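Local atomic coordinates of putative oxidoreductase molybdopterin-binding subunit (Sulfolobus tokodaii, PDB entry 4ZOH), a protein that probably acts as the large, molybdopterin-cofactor-binding subunit of a molybdenum hydroxylase of the xanthine dehydrogenase and aldehyde oxidase family, holding molybdenum on a pterin cytosine dinucleotide. Residues N177-S183 with N203-P209; V23-P29 with P238-V242; N194-L199 with E225-K230; G30-V34 with I84-R88. One frame throughout, in Å; residues are numbered along the deposited sequence.

Interaction 1 (N177-S183 with N203-P209)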
loop_
_atom_site.group_PDB
_atom_site.type_symbol
_atom_site.label_atom_id
_atom_site.label_comp_id
_atom_site.label_asym_id
_atom_site.label_seq_id
_atom_site.Cartn_x
_atom_site.Cartn_y
_atom_site.Cartn_z
ATOM N N ASN A 177 0.015 16.872 7.009
ATOM C CA ASN A 177 0.354 16.931 8.420
ATOM C C ASN A 177 1.546 15.991 8.740
ATOM O O ASN A 177 2.452 16.317 9.532
ATOM C CB ASN A 177 -0.844 16.484 9.279
ATOM C CG ASN A 177 -0.455 16.249 10.742
ATOM O OD1 ASN A 177 0.179 17.110 11.382
ATOM N ND2 ASN A 177 -0.801 15.068 11.275
ATOM N N LYS A 178 1.500 14.802 8.165
ATOM C CA LYS A 178 2.422 13.754 8.553
ATOM C C LYS A 178 3.201 13.184 7.339
ATOM O O LYS A 178 2.613 12.857 6.282
ATOM C CB LYS A 178 1.575 12.733 9.242
ATOM C CG LYS A 178 2.265 11.483 9.605
ATOM C CD LYS A 178 1.129 10.653 10.178
ATOM C CE LYS A 178 1.553 9.251 10.479
ATOM N NZ LYS A 178 0.376 8.647 11.181
ATOM N N LEU A 179 4.502 13.047 7.518
ATOM C CA LEU A 179 5.345 12.333 6.563
ATOM C C LEU A 179 5.378 10.851 6.902
ATOM O O LEU A 179 5.766 10.484 7.994
ATOM C CB LEU A 179 6.792 12.823 6.600
ATOM C CG LEU A 179 7.816 12.240 5.598
ATOM C CD1 LEU A 179 7.367 12.296 4.171
ATOM C CD2 LEU A 179 9.168 12.912 5.810
ATOM N N THR A 180 4.983 10.006 5.958
ATOM C CA THR A 180 5.294 8.539 6.118
ATOM C C THR A 180 6.446 8.208 5.178
ATOM O O THR A 180 6.379 8.602 4.024
ATOM C CB THR A 180 4.059 7.671 5.853
ATOM O OG1 THR A 180 3.048 8.048 6.794
ATOM C CG2 THR A 180 4.371 6.216 6.036
ATOM N N PHE A 181 7.504 7.572 5.697
ATOM C CA PHE A 181 8.769 7.310 4.949
ATOM C C PHE A 181 9.157 5.834 5.052
ATOM O O PHE A 181 9.438 5.361 6.186
ATOM C CB PHE A 181 9.945 8.119 5.599
ATOM C CG PHE A 181 11.113 8.362 4.642
ATOM C CD1 PHE A 181 11.081 9.391 3.717
ATOM C CD2 PHE A 181 12.259 7.575 4.684
ATOM C CE1 PHE A 181 12.151 9.608 2.820
ATOM C CE2 PHE A 181 13.336 7.802 3.824
ATOM C CZ PHE A 181 13.290 8.825 2.893
ATOM N N TYR A 182 9.157 5.098 3.918
ATOM C CA TYR A 182 9.592 3.683 3.922
ATOM C C TYR A 182 11.016 3.685 3.406
ATOM O O TYR A 182 11.298 4.384 2.457
ATOM C CB TYR A 182 8.776 2.808 2.992
ATOM C CG TYR A 182 7.281 2.766 3.216
ATOM C CD1 TYR A 182 6.682 1.635 3.821
ATOM C CD2 TYR A 182 6.465 3.820 2.788
ATOM C CE1 TYR A 182 5.308 1.555 3.949
ATOM C CE2 TYR A 182 5.088 3.748 2.937
ATOM C CZ TYR A 182 4.543 2.623 3.518
ATOM O OH TYR A 182 3.215 2.600 3.688
ATOM N N SER A 183 11.886 2.881 3.981
ATOM C CA SER A 183 13.236 2.918 3.514
ATOM C C SER A 183 13.917 1.593 3.765
ATOM O O SER A 183 13.680 0.932 4.827
ATOM C CB SER A 183 14.039 4.044 4.234
ATOM O OG SER A 183 15.374 4.165 3.703
ATOM N N ASN A 203 6.289 14.931 13.285
ATOM C CA ASN A 203 5.197 14.084 12.803
ATOM C C ASN A 203 5.585 13.221 11.626
ATOM O O ASN A 203 5.179 13.489 10.484
ATOM C CB ASN A 203 3.933 14.893 12.547
ATOM C CG ASN A 203 2.993 14.773 13.689
ATOM O OD1 ASN A 203 2.891 15.680 14.492
ATOM N ND2 ASN A 203 2.339 13.596 13.814
ATOM N N ILE A 204 6.504 12.301 11.922
ATOM C CA ILE A 204 7.128 11.470 10.910
ATOM C C ILE A 204 6.967 10.020 11.395
ATOM O O ILE A 204 7.291 9.716 12.538
ATOM C CB ILE A 204 8.593 11.808 10.726
ATOM C CG1 ILE A 204 8.760 13.344 10.404
ATOM C CG2 ILE A 204 9.227 10.899 9.658
ATOM C CD1 ILE A 204 10.176 13.689 9.943
ATOM N N ARG A 205 6.338 9.192 10.559
ATOM C CA ARG A 205 6.337 7.732 10.761
ATOM C C ARG A 205 7.362 7.119 9.775
ATOM O O ARG A 205 7.323 7.430 8.574
ATOM C CB ARG A 205 4.954 7.194 10.400
ATOM C CG ARG A 205 4.863 5.661 10.505
ATOM C CD ARG A 205 3.505 5.199 10.019
ATOM N NE ARG A 205 3.152 3.871 10.509
ATOM C CZ ARG A 205 1.915 3.358 10.414
ATOM N NH1 ARG A 205 0.950 4.062 9.847
ATOM N NH2 ARG A 205 1.632 2.155 10.903
ATOM N N VAL A 206 8.232 6.240 10.263
ATOM C CA VAL A 206 9.167 5.525 9.433
ATOM C C VAL A 206 8.802 4.003 9.455
ATOM O O VAL A 206 8.444 3.441 10.477
ATOM C CB VAL A 206 10.657 5.794 9.780
ATOM C CG1 VAL A 206 11.547 4.967 8.882
ATOM C CG2 VAL A 206 11.008 7.282 9.414
ATOM N N ILE A 207 8.899 3.376 8.298
ATOM C CA ILE A 207 8.649 1.943 8.146
ATOM C C ILE A 207 9.880 1.348 7.490
ATOM O O ILE A 207 10.232 1.731 6.378
ATOM C CB ILE A 207 7.372 1.673 7.321
ATOM C CG1 ILE A 207 6.153 2.168 8.121
ATOM C CG2 ILE A 207 7.248 0.163 6.983
ATOM C CD1 ILE A 207 4.835 2.135 7.381
ATOM N N GLN A 208 10.535 0.434 8.223
ATOM C CA GLN A 208 11.509 -0.465 7.629
ATOM C C GLN A 208 10.764 -1.718 7.178
ATOM O O GLN A 208 10.349 -2.505 8.021
ATOM C CB GLN A 208 12.561 -0.829 8.641
ATOM C CG GLN A 208 13.584 -1.882 8.209
ATOM C CD GLN A 208 14.324 -2.448 9.454
ATOM O OE1 GLN A 208 13.712 -2.660 10.490
ATOM N NE2 GLN A 208 15.650 -2.542 9.376
ATOM N N PRO A 209 10.583 -1.902 5.871
ATOM C CA PRO A 209 9.860 -3.114 5.332
ATOM C C PRO A 209 10.953 -4.224 5.270
ATOM O O PRO A 209 12.031 -4.045 5.929
ATOM C CB PRO A 209 9.452 -2.661 3.919
ATOM C CG PRO A 209 10.610 -1.786 3.499
ATOM C CD PRO A 209 11.039 -1.020 4.768
HETATM O O HOH W 1 1.097 6.675 8.136
#
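Tyr182 and Ile207 lie side by side on neighbouring parallel strands, the two strands of a beta-alpha-beta unit whose crossover is helix 188-199. Five backbone hydrogen bonds join the strands, from Leu179 N to Asn203 O at one end to Ser183 N to Ile207 O at the other. Tyr182 CE1 is 3.5 Å from Ile207 CD1. Tyr182 CD1 touches Ile207 CG2. CG of Tyr182 and CG1 of Ile207 both stand anti to their own carbonyl carbons (chi1 -57° and -66°), and the two side chains run the same way. With an alanine in place of Tyr182, the CD1 and CG2 methyls of Ile207 would probably lose their cover on this side. On the other face, Phe181 CB meets Val206 CG2 at 4.0 Å, and the phenyl ring continues toward helices 188-199 and 223-235. Arg205 runs out extended beside Thr180, and its NH2 forms a salt bridge with Asp471. Lys178 CE lies 4.0 Å from Arg205 CB; Lys178 NZ pairs with Glu473 and with Glu466 of the second subunit. A water links the strands beyond the backbone: it lies 2.7 Å from Thr180 OG1 and accepts from Arg205 NH1 at 3.1 Å.

Interaction 2 (V23-P29 with P238-V242)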
loop_
_atom_site.group_PDB
_atom_site.type_symbol
_atom_site.label_atom_id
_atom_site.label_comp_id
_atom_site.label_asym_id
_atom_site.label_seq_id
_atom_site.Cartn_x
_atom_site.Cartn_y
_atom_site.Cartn_z
ATOM N N VAL A 23 11.248 -2.487 -0.093
ATOM C CA VAL A 23 10.775 -1.108 -0.379
ATOM C C VAL A 23 10.227 -0.930 -1.786
ATOM O O VAL A 23 9.220 -0.243 -1.963
ATOM C CB VAL A 23 11.805 0.003 0.026
ATOM C CG1 VAL A 23 13.010 0.038 -0.886
ATOM C CG2 VAL A 23 11.088 1.404 0.140
ATOM N N ASP A 24 10.861 -1.559 -2.800
ATOM C CA ASP A 24 10.389 -1.347 -4.167
ATOM C C ASP A 24 9.155 -2.174 -4.539
ATOM O O ASP A 24 8.539 -1.944 -5.615
ATOM C CB ASP A 24 11.512 -1.543 -5.212
ATOM C CG ASP A 24 11.199 -0.849 -6.522
ATOM O OD1 ASP A 24 10.495 0.191 -6.445
ATOM O OD2 ASP A 24 11.693 -1.291 -7.616
ATOM N N ASP A 25 8.742 -3.057 -3.610
ATOM C CA ASP A 25 7.505 -3.808 -3.774
ATOM C C ASP A 25 6.299 -3.006 -3.289
ATOM O O ASP A 25 5.164 -3.534 -3.299
ATOM C CB ASP A 25 7.542 -5.112 -2.969
ATOM C CG ASP A 25 8.772 -5.974 -3.295
ATOM O OD1 ASP A 25 9.318 -5.907 -4.410
ATOM O OD2 ASP A 25 9.191 -6.646 -2.362
ATOM N N ILE A 26 6.552 -1.798 -2.762
ATOM C CA ILE A 26 5.486 -0.957 -2.215
ATOM C C ILE A 26 5.116 0.152 -3.166
ATOM O O ILE A 26 5.981 0.748 -3.766
ATOM C CB ILE A 26 5.822 -0.369 -0.826
ATOM C CG1 ILE A 26 6.304 -1.508 0.088
ATOM C CG2 ILE A 26 4.556 0.274 -0.259
ATOM C CD1 ILE A 26 6.998 -1.016 1.336
ATOM N N GLU A 27 3.816 0.401 -3.290
ATOM C CA GLU A 27 3.274 1.421 -4.181
ATOM C C GLU A 27 2.198 2.213 -3.436
ATOM O O GLU A 27 1.461 1.656 -2.645
ATOM C CB GLU A 27 2.598 0.824 -5.452
ATOM C CG GLU A 27 3.525 0.184 -6.461
ATOM C CD GLU A 27 4.679 1.072 -6.873
ATOM O OE1 GLU A 27 4.543 2.306 -6.843
ATOM O OE2 GLU A 27 5.753 0.523 -7.223
ATOM N N LEU A 28 2.080 3.501 -3.729
ATOM C CA LEU A 28 0.939 4.263 -3.273
ATOM C C LEU A 28 0.267 4.926 -4.516
ATOM O O LEU A 28 0.890 5.018 -5.594
ATOM C CB LEU A 28 1.454 5.301 -2.281
ATOM C CG LEU A 28 1.792 4.713 -0.915
ATOM C CD1 LEU A 28 2.650 5.691 -0.095
ATOM C CD2 LEU A 28 0.578 4.151 -0.135
ATOM N N PRO A 29 -0.983 5.394 -4.390
ATOM C CA PRO A 29 -1.688 6.032 -5.551
ATOM C C PRO A 29 -0.893 7.263 -6.044
ATOM O O PRO A 29 -0.447 8.054 -5.227
ATOM C CB PRO A 29 -3.005 6.535 -4.926
ATOM C CG PRO A 29 -3.199 5.727 -3.658
ATOM C CD PRO A 29 -1.789 5.502 -3.140
ATOM N N PRO A 238 3.275 10.711 -3.418
ATOM C CA PRO A 238 4.303 9.779 -3.008
ATOM C C PRO A 238 5.459 9.720 -4.050
ATOM O O PRO A 238 5.237 9.890 -5.244
ATOM C CB PRO A 238 3.566 8.446 -2.969
ATOM C CG PRO A 238 2.089 8.789 -3.004
ATOM C CD PRO A 238 2.023 10.027 -3.837
ATOM N N LEU A 239 6.677 9.538 -3.550
ATOM C CA LEU A 239 7.880 9.668 -4.344
ATOM C C LEU A 239 8.712 8.429 -3.983
ATOM O O LEU A 239 9.051 8.227 -2.793
ATOM C CB LEU A 239 8.652 10.916 -3.850
ATOM C CG LEU A 239 7.991 12.336 -3.942
ATOM C CD1 LEU A 239 9.094 13.374 -3.618
ATOM C CD2 LEU A 239 7.338 12.660 -5.298
ATOM N N LYS A 240 8.996 7.629 -5.011
ATOM C CA LYS A 240 9.792 6.406 -4.920
ATOM C C LYS A 240 11.190 6.692 -5.454
ATOM O O LYS A 240 11.358 7.189 -6.581
ATOM C CB LYS A 240 9.151 5.292 -5.801
ATOM C CG LYS A 240 9.956 4.000 -5.947
ATOM C CD LYS A 240 9.869 3.142 -4.653
ATOM C CE LYS A 240 8.497 2.479 -4.408
ATOM N NZ LYS A 240 8.264 1.471 -5.526
ATOM N N TRP A 241 12.187 6.362 -4.650
ATOM C CA TRP A 241 13.533 6.471 -5.128
ATOM C C TRP A 241 14.201 5.062 -5.091
ATOM O O TRP A 241 14.251 4.426 -3.992
ATOM C CB TRP A 241 14.314 7.388 -4.183
ATOM C CG TRP A 241 15.829 7.252 -4.428
ATOM C CD1 TRP A 241 16.493 7.501 -5.580
ATOM C CD2 TRP A 241 16.822 6.754 -3.503
ATOM N NE1 TRP A 241 17.866 7.260 -5.410
ATOM C CE2 TRP A 241 18.078 6.821 -4.146
ATOM C CE3 TRP A 241 16.777 6.315 -2.174
ATOM C CZ2 TRP A 241 19.298 6.411 -3.505
ATOM C CZ3 TRP A 241 17.997 5.973 -1.521
ATOM C CH2 TRP A 241 19.227 6.002 -2.207
ATOM N N VAL A 242 14.719 4.598 -6.232
ATOM C CA VAL A 242 15.545 3.369 -6.231
ATOM C C VAL A 242 16.751 3.594 -7.150
ATOM O O VAL A 242 16.585 3.720 -8.323
ATOM C CB VAL A 242 14.785 2.104 -6.665
ATOM C CG1 VAL A 242 15.700 0.859 -6.594
ATOM C CG2 VAL A 242 13.536 1.905 -5.819
HETATM O O HOH W 2 6.983 3.176 -7.318
#
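Lys240 curls back on itself to place one ammonium group among two carboxylates and the backbone of the loop 23-29. Its chain bends at chi2, chi3 and chi4, each near +60°, which brings NZ round to this cluster. The strong bond is the salt bridge from NZ to Asp24 OD1, 2.7 Å long. It meets that oxygen on the anti side, 21° out of the carboxylate plane. Glu27 adds a longer and weaker salt bridge, OE2 to NZ at 3.2 Å, and Ile26 O receives a weak bond at 3.0 Å. A water accepts from Lys240 NZ at 2.8 Å and donates to Glu27 OE1. In the fold, strand 239-241 is an inner strand of a mixed sheet, and the loop runs over it before entering strand 32-38, its neighbour in that sheet. A methionine in place of Lys240 would probably leave Asp24 and Glu27 without their shared positive charge. Asp24 still has a second partner, since OD2 forms a salt bridge with Arg88. Val242 CG2 rests against the same aspartate, 3.5 Å from Asp24 OD1. At the other end of the loop, Leu28 CB sits 3.6 Å from Pro238 CG.

Interaction 3 (N194-L199 with E225-K230)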
loop_
_atom_site.group_PDB
_atom_site.type_symbol
_atom_site.label_atom_id
_atom_site.label_comp_id
_atom_site.label_asym_id
_atom_site.label_seq_id
_atom_site.Cartn_x
_atom_site.Cartn_y
_atom_site.Cartn_z
ATOM N N ASN A 194 16.732 10.952 12.465
ATOM C CA ASN A 194 17.492 11.690 11.486
ATOM C C ASN A 194 16.575 12.606 10.666
ATOM O O ASN A 194 16.915 13.752 10.391
ATOM C CB ASN A 194 18.305 10.776 10.587
ATOM C CG ASN A 194 19.462 10.110 11.329
ATOM O OD1 ASN A 194 19.929 10.654 12.331
ATOM N ND2 ASN A 194 19.927 8.904 10.847
ATOM N N LEU A 195 15.424 12.106 10.260
ATOM C CA LEU A 195 14.537 12.953 9.488
ATOM C C LEU A 195 13.892 14.072 10.350
ATOM O O LEU A 195 13.796 15.185 9.901
ATOM C CB LEU A 195 13.498 12.128 8.739
ATOM C CG LEU A 195 14.003 11.122 7.730
ATOM C CD1 LEU A 195 12.790 10.253 7.253
ATOM C CD2 LEU A 195 14.767 11.815 6.566
ATOM N N VAL A 196 13.505 13.780 11.571
ATOM C CA VAL A 196 12.970 14.791 12.509
ATOM C C VAL A 196 13.997 15.953 12.626
ATOM O O VAL A 196 13.584 17.116 12.446
ATOM C CB VAL A 196 12.626 14.213 13.908
ATOM C CG1 VAL A 196 12.307 15.340 14.961
ATOM C CG2 VAL A 196 11.468 13.203 13.794
ATOM N N ASP A 197 15.290 15.607 12.847
ATOM C CA ASP A 197 16.380 16.550 13.008
ATOM C C ASP A 197 16.538 17.344 11.700
ATOM O O ASP A 197 16.698 18.558 11.745
ATOM C CB ASP A 197 17.755 15.950 13.344
ATOM C CG ASP A 197 17.826 15.321 14.696
ATOM O OD1 ASP A 197 16.951 15.518 15.588
ATOM O OD2 ASP A 197 18.819 14.591 14.893
ATOM N N PHE A 198 16.470 16.698 10.555
ATOM C CA PHE A 198 16.744 17.447 9.334
ATOM C C PHE A 198 15.580 18.343 8.886
ATOM O O PHE A 198 15.807 19.429 8.350
ATOM C CB PHE A 198 17.152 16.506 8.227
ATOM C CG PHE A 198 17.359 17.162 6.889
ATOM C CD1 PHE A 198 18.505 17.940 6.635
ATOM C CD2 PHE A 198 16.459 16.987 5.884
ATOM C CE1 PHE A 198 18.702 18.521 5.393
ATOM C CE2 PHE A 198 16.675 17.544 4.604
ATOM C CZ PHE A 198 17.776 18.347 4.384
ATOM N N LEU A 199 14.349 17.917 9.129
ATOM C CA LEU A 199 13.192 18.596 8.608
ATOM C C LEU A 199 12.561 19.513 9.630
ATOM O O LEU A 199 11.774 20.335 9.257
ATOM C CB LEU A 199 12.155 17.596 8.081
ATOM C CG LEU A 199 12.645 16.632 6.958
ATOM C CD1 LEU A 199 11.551 15.631 6.576
ATOM C CD2 LEU A 199 13.008 17.354 5.700
ATOM N N GLU A 225 18.040 10.044 0.917
ATOM C CA GLU A 225 16.912 9.902 1.799
ATOM C C GLU A 225 16.442 11.255 2.369
ATOM O O GLU A 225 15.249 11.544 2.417
ATOM C CB GLU A 225 17.224 8.913 2.953
ATOM C CG GLU A 225 17.213 7.403 2.557
ATOM C CD GLU A 225 17.868 6.564 3.658
ATOM O OE1 GLU A 225 19.082 6.598 3.768
ATOM O OE2 GLU A 225 17.214 5.876 4.434
ATOM N N TYR A 226 17.380 12.034 2.895
ATOM C CA TYR A 226 17.054 13.464 3.294
ATOM C C TYR A 226 16.370 14.252 2.178
ATOM O O TYR A 226 15.348 14.895 2.412
ATOM C CB TYR A 226 18.328 14.196 3.729
ATOM C CG TYR A 226 18.911 13.716 5.044
ATOM C CD1 TYR A 226 18.141 13.703 6.200
ATOM C CD2 TYR A 226 20.238 13.278 5.108
ATOM C CE1 TYR A 226 18.653 13.359 7.414
ATOM C CE2 TYR A 226 20.785 12.936 6.320
ATOM C CZ TYR A 226 19.986 13.004 7.466
ATOM O OH TYR A 226 20.508 12.635 8.658
ATOM N N ALA A 227 16.900 14.157 0.983
ATOM C CA ALA A 227 16.332 14.883 -0.147
ATOM C C ALA A 227 14.938 14.399 -0.515
ATOM O O ALA A 227 14.021 15.216 -0.767
ATOM C CB ALA A 227 17.252 14.842 -1.358
ATOM N N LEU A 228 14.744 13.079 -0.518
ATOM C CA LEU A 228 13.441 12.523 -0.911
ATOM C C LEU A 228 12.389 13.000 0.081
ATOM O O LEU A 228 11.272 13.377 -0.271
ATOM C CB LEU A 228 13.495 10.965 -0.901
ATOM C CG LEU A 228 12.257 10.349 -1.539
ATOM C CD1 LEU A 228 12.256 10.607 -3.059
ATOM C CD2 LEU A 228 12.236 8.827 -1.222
ATOM N N ALA A 229 12.786 13.003 1.345
ATOM C CA ALA A 229 11.894 13.347 2.386
ATOM C C ALA A 229 11.456 14.850 2.306
ATOM O O ALA A 229 10.271 15.187 2.460
ATOM C CB ALA A 229 12.539 13.045 3.667
ATOM N N LYS A 230 12.424 15.704 2.032
ATOM C CA LYS A 230 12.219 17.107 1.910
ATOM C C LYS A 230 11.370 17.389 0.639
ATOM O O LYS A 230 10.444 18.137 0.692
ATOM C CB LYS A 230 13.597 17.778 1.782
ATOM C CG LYS A 230 13.502 19.242 1.332
ATOM C CD LYS A 230 13.076 20.045 2.562
ATOM C CE LYS A 230 13.829 21.383 2.642
ATOM N NZ LYS A 230 12.754 22.332 2.976
HETATM O O HOH W 3 19.623 14.499 10.786
#
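Tyr226 is the large bump of this helix-helix contact, pushing its ring between Phe198 and Asn194 of the facing helix. Helices 188-199 and 223-235 pack on one face of a mixed sheet, and the segments cross at -63° with their axes 10.5 Å apart. The hollow that takes the ring is bounded by Leu195, Asn194 and Phe198. Phe198 CB lies 3.6 Å from Tyr226 CE1. The two rings are oblique, with planes at 47° and centroids 4.8 Å apart. Phe198 in turn covers the root of the tyrosine: Tyr226 CB forms a CH-pi contact over its face, 4.1 Å from the ring centroid. Phe198 CG stands anti to its own backbone N (chi1 176°), which carries the ring across toward Lys230 CB at its edge. The small Ala229 makes the second hollow. Leu195 CD2 fills it from one side at 3.9 Å from Ala229 CB, and Leu199 CD1 also reaches that methyl. Leu199 CD2 rests on Lys230 CA. Leu195 also reaches Phe181 and Val206 of the sheet below. The tyrosine hydroxyl is hydrogen-bonded to Asp289, and one water donates both to Tyr226 OH, at 3.0 Å, and to Asn194 O, at 2.8 Å.

Interaction 4 (G30-V34 with I84-R88)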
loop_
_atom_site.group_PDB
_atom_site.type_symbol
_atom_site.label_atom_id
_atom_site.label_comp_id
_atom_site.label_asym_id
_atom_site.label_seq_id
_atom_site.Cartn_x
_atom_site.Cartn_y
_atom_site.Cartn_z
ATOM N N GLY A 30 -0.726 7.399 -7.352
ATOM C CA GLY A 30 0.039 8.483 -7.959
ATOM C C GLY A 30 1.522 8.575 -7.656
ATOM O O GLY A 30 2.101 9.624 -7.827
ATOM N N THR A 31 2.148 7.486 -7.231
ATOM C CA THR A 31 3.572 7.487 -6.896
ATOM C C THR A 31 4.400 7.961 -8.075
ATOM O O THR A 31 4.197 7.489 -9.180
ATOM C CB THR A 31 4.044 6.061 -6.496
ATOM O OG1 THR A 31 3.397 5.683 -5.246
ATOM C CG2 THR A 31 5.569 6.083 -6.307
ATOM N N LEU A 32 5.292 8.905 -7.826
ATOM C CA LEU A 32 6.220 9.391 -8.819
ATOM C C LEU A 32 7.622 8.771 -8.586
ATOM O O LEU A 32 7.929 8.312 -7.470
ATOM C CB LEU A 32 6.331 10.938 -8.733
ATOM C CG LEU A 32 5.063 11.753 -9.069
ATOM C CD1 LEU A 32 5.262 13.240 -8.767
ATOM C CD2 LEU A 32 4.784 11.579 -10.534
ATOM N N PHE A 33 8.449 8.748 -9.630
ATOM C CA PHE A 33 9.790 8.180 -9.517
ATOM C C PHE A 33 10.835 9.272 -9.513
ATOM O O PHE A 33 10.742 10.219 -10.298
ATOM C CB PHE A 33 10.070 7.142 -10.605
ATOM C CG PHE A 33 11.255 6.303 -10.289
ATOM C CD1 PHE A 33 12.553 6.690 -10.726
ATOM C CD2 PHE A 33 11.114 5.154 -9.429
ATOM C CE1 PHE A 33 13.665 5.921 -10.376
ATOM C CE2 PHE A 33 12.235 4.400 -9.068
ATOM C CZ PHE A 33 13.510 4.775 -9.561
ATOM N N VAL A 34 11.813 9.125 -8.619
ATOM C CA VAL A 34 12.875 10.123 -8.350
ATOM C C VAL A 34 14.240 9.519 -8.694
ATOM O O VAL A 34 14.567 8.422 -8.236
ATOM C CB VAL A 34 12.793 10.571 -6.863
ATOM C CG1 VAL A 34 13.876 11.573 -6.439
ATOM C CG2 VAL A 34 11.406 11.175 -6.558
ATOM N N ILE A 84 12.346 14.329 -11.229
ATOM C CA ILE A 84 11.057 13.646 -10.919
ATOM C C ILE A 84 10.268 13.330 -12.193
ATOM O O ILE A 84 10.131 14.181 -13.091
ATOM C CB ILE A 84 10.223 14.435 -9.905
ATOM C CG1 ILE A 84 11.157 14.946 -8.791
ATOM C CG2 ILE A 84 9.019 13.583 -9.406
ATOM C CD1 ILE A 84 10.603 15.128 -7.404
ATOM N N ALA A 85 9.821 12.087 -12.341
ATOM C CA ALA A 85 9.034 11.763 -13.524
ATOM C C ALA A 85 7.941 10.721 -13.192
ATOM O O ALA A 85 7.851 10.219 -12.062
ATOM C CB ALA A 85 9.929 11.287 -14.675
ATOM N N LYS A 86 7.143 10.403 -14.191
ATOM C CA LYS A 86 6.006 9.521 -14.069
ATOM C C LYS A 86 6.425 8.132 -13.715
ATOM O O LYS A 86 5.659 7.459 -13.055
ATOM C CB LYS A 86 5.257 9.516 -15.401
ATOM C CG LYS A 86 4.240 8.417 -15.676
ATOM C CD LYS A 86 4.114 8.118 -17.178
ATOM C CE LYS A 86 2.682 7.779 -17.566
ATOM N NZ LYS A 86 2.272 8.330 -18.903
ATOM N N ASP A 87 7.581 7.683 -14.223
ATOM C CA ASP A 87 8.143 6.357 -13.880
ATOM C C ASP A 87 9.662 6.296 -14.069
ATOM O O ASP A 87 10.268 7.257 -14.587
ATOM C CB ASP A 87 7.429 5.232 -14.633
ATOM C CG ASP A 87 7.919 5.056 -16.000
ATOM O OD1 ASP A 87 8.625 5.890 -16.574
ATOM O OD2 ASP A 87 7.602 4.045 -16.533
ATOM N N ARG A 88 10.279 5.187 -13.662
ATOM C CA ARG A 88 11.735 5.082 -13.658
ATOM C C ARG A 88 12.384 5.272 -15.034
ATOM O O ARG A 88 13.472 5.863 -15.103
ATOM C CB ARG A 88 12.213 3.777 -13.035
ATOM C CG ARG A 88 11.541 2.511 -13.541
ATOM C CD ARG A 88 11.738 1.406 -12.453
ATOM N NE ARG A 88 10.884 1.660 -11.279
ATOM C CZ ARG A 88 11.110 1.098 -10.092
ATOM N NH1 ARG A 88 12.170 0.260 -9.914
ATOM N NH2 ARG A 88 10.305 1.362 -9.085
HETATM O O HOH W 4 3.483 8.118 -11.656
#
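Arg88 covers one face of the Phe33 ring beside an antiparallel pair, strands 32-38 and 79-85, two strands of the a/b hammerhead region within a larger mixed sheet. Phe33 and Ala85 form a hydrogen-bonded pair: each N reaches the other's O at 2.9 Å, in nearly straight bonds. Val34 and Ile84 form the next, non-hydrogen-bonded pair.

The tight part is the phenylalanine ring. Arg88 places its CB over the middle of one face, 3.6 Å from the ring centroid. With CG between its own backbone N and carbonyl carbon (chi1 49°) and a bend at chi3, the arginine chain returns over the ring. Phe33 CE2 lies over one face of the guanidinium, toward its rim, with the two planes 43° apart; Arg88 NH2 is 3.6 Å from Phe33 CE2. Arg88 NH1 is held by a salt bridge to Asp24. Asp87 caps the start of helix 88-95, its OD1 accepting from Glu90 N, while OD2 forms a salt bridge with a basic side chain of another protein's chain.

The Val34 and Ile84 face is also apolar. The Leu32 and Ile84 side chains cross at about a right angle, with CD1 of Leu32 3.8 Å from CG2 of Ile84. Val34 CG2 lies beside Ile84 CD1 at 4.1 Å. Ile84 packs on Leu231 and Leu235 of helix 223-235.

The contact is looser where the strands part. Lys86 is exposed and turns away, and its NZ bonds to the backbone of another protein's chain. There a water joins the backbones, donating to Thr31 O and to Lys86 O, 2.7 Å from each.

The four contacts lie on one side of the chain's centre. Along the chain, interaction 4 closes first, interactions 1 and 3 then alternate their segments, and interaction 2 spans all three. Interactions 1, 2 and 4 share one mixed sheet; interaction 3 joins two helices that pack on one face of it. Interactions 2 and 4 are neighbours, with centres about 9 Å apart, and strands 239-241 and 32-38 adjoin. Interactions 1 and 4 are about 18 Å apart between centres and do not touch. Helix 223-235 bridges them, packing Leu228 on Val34 and Ala229 on Phe181. The sheet thus joins the hammerhead region to the cofactor-binding region.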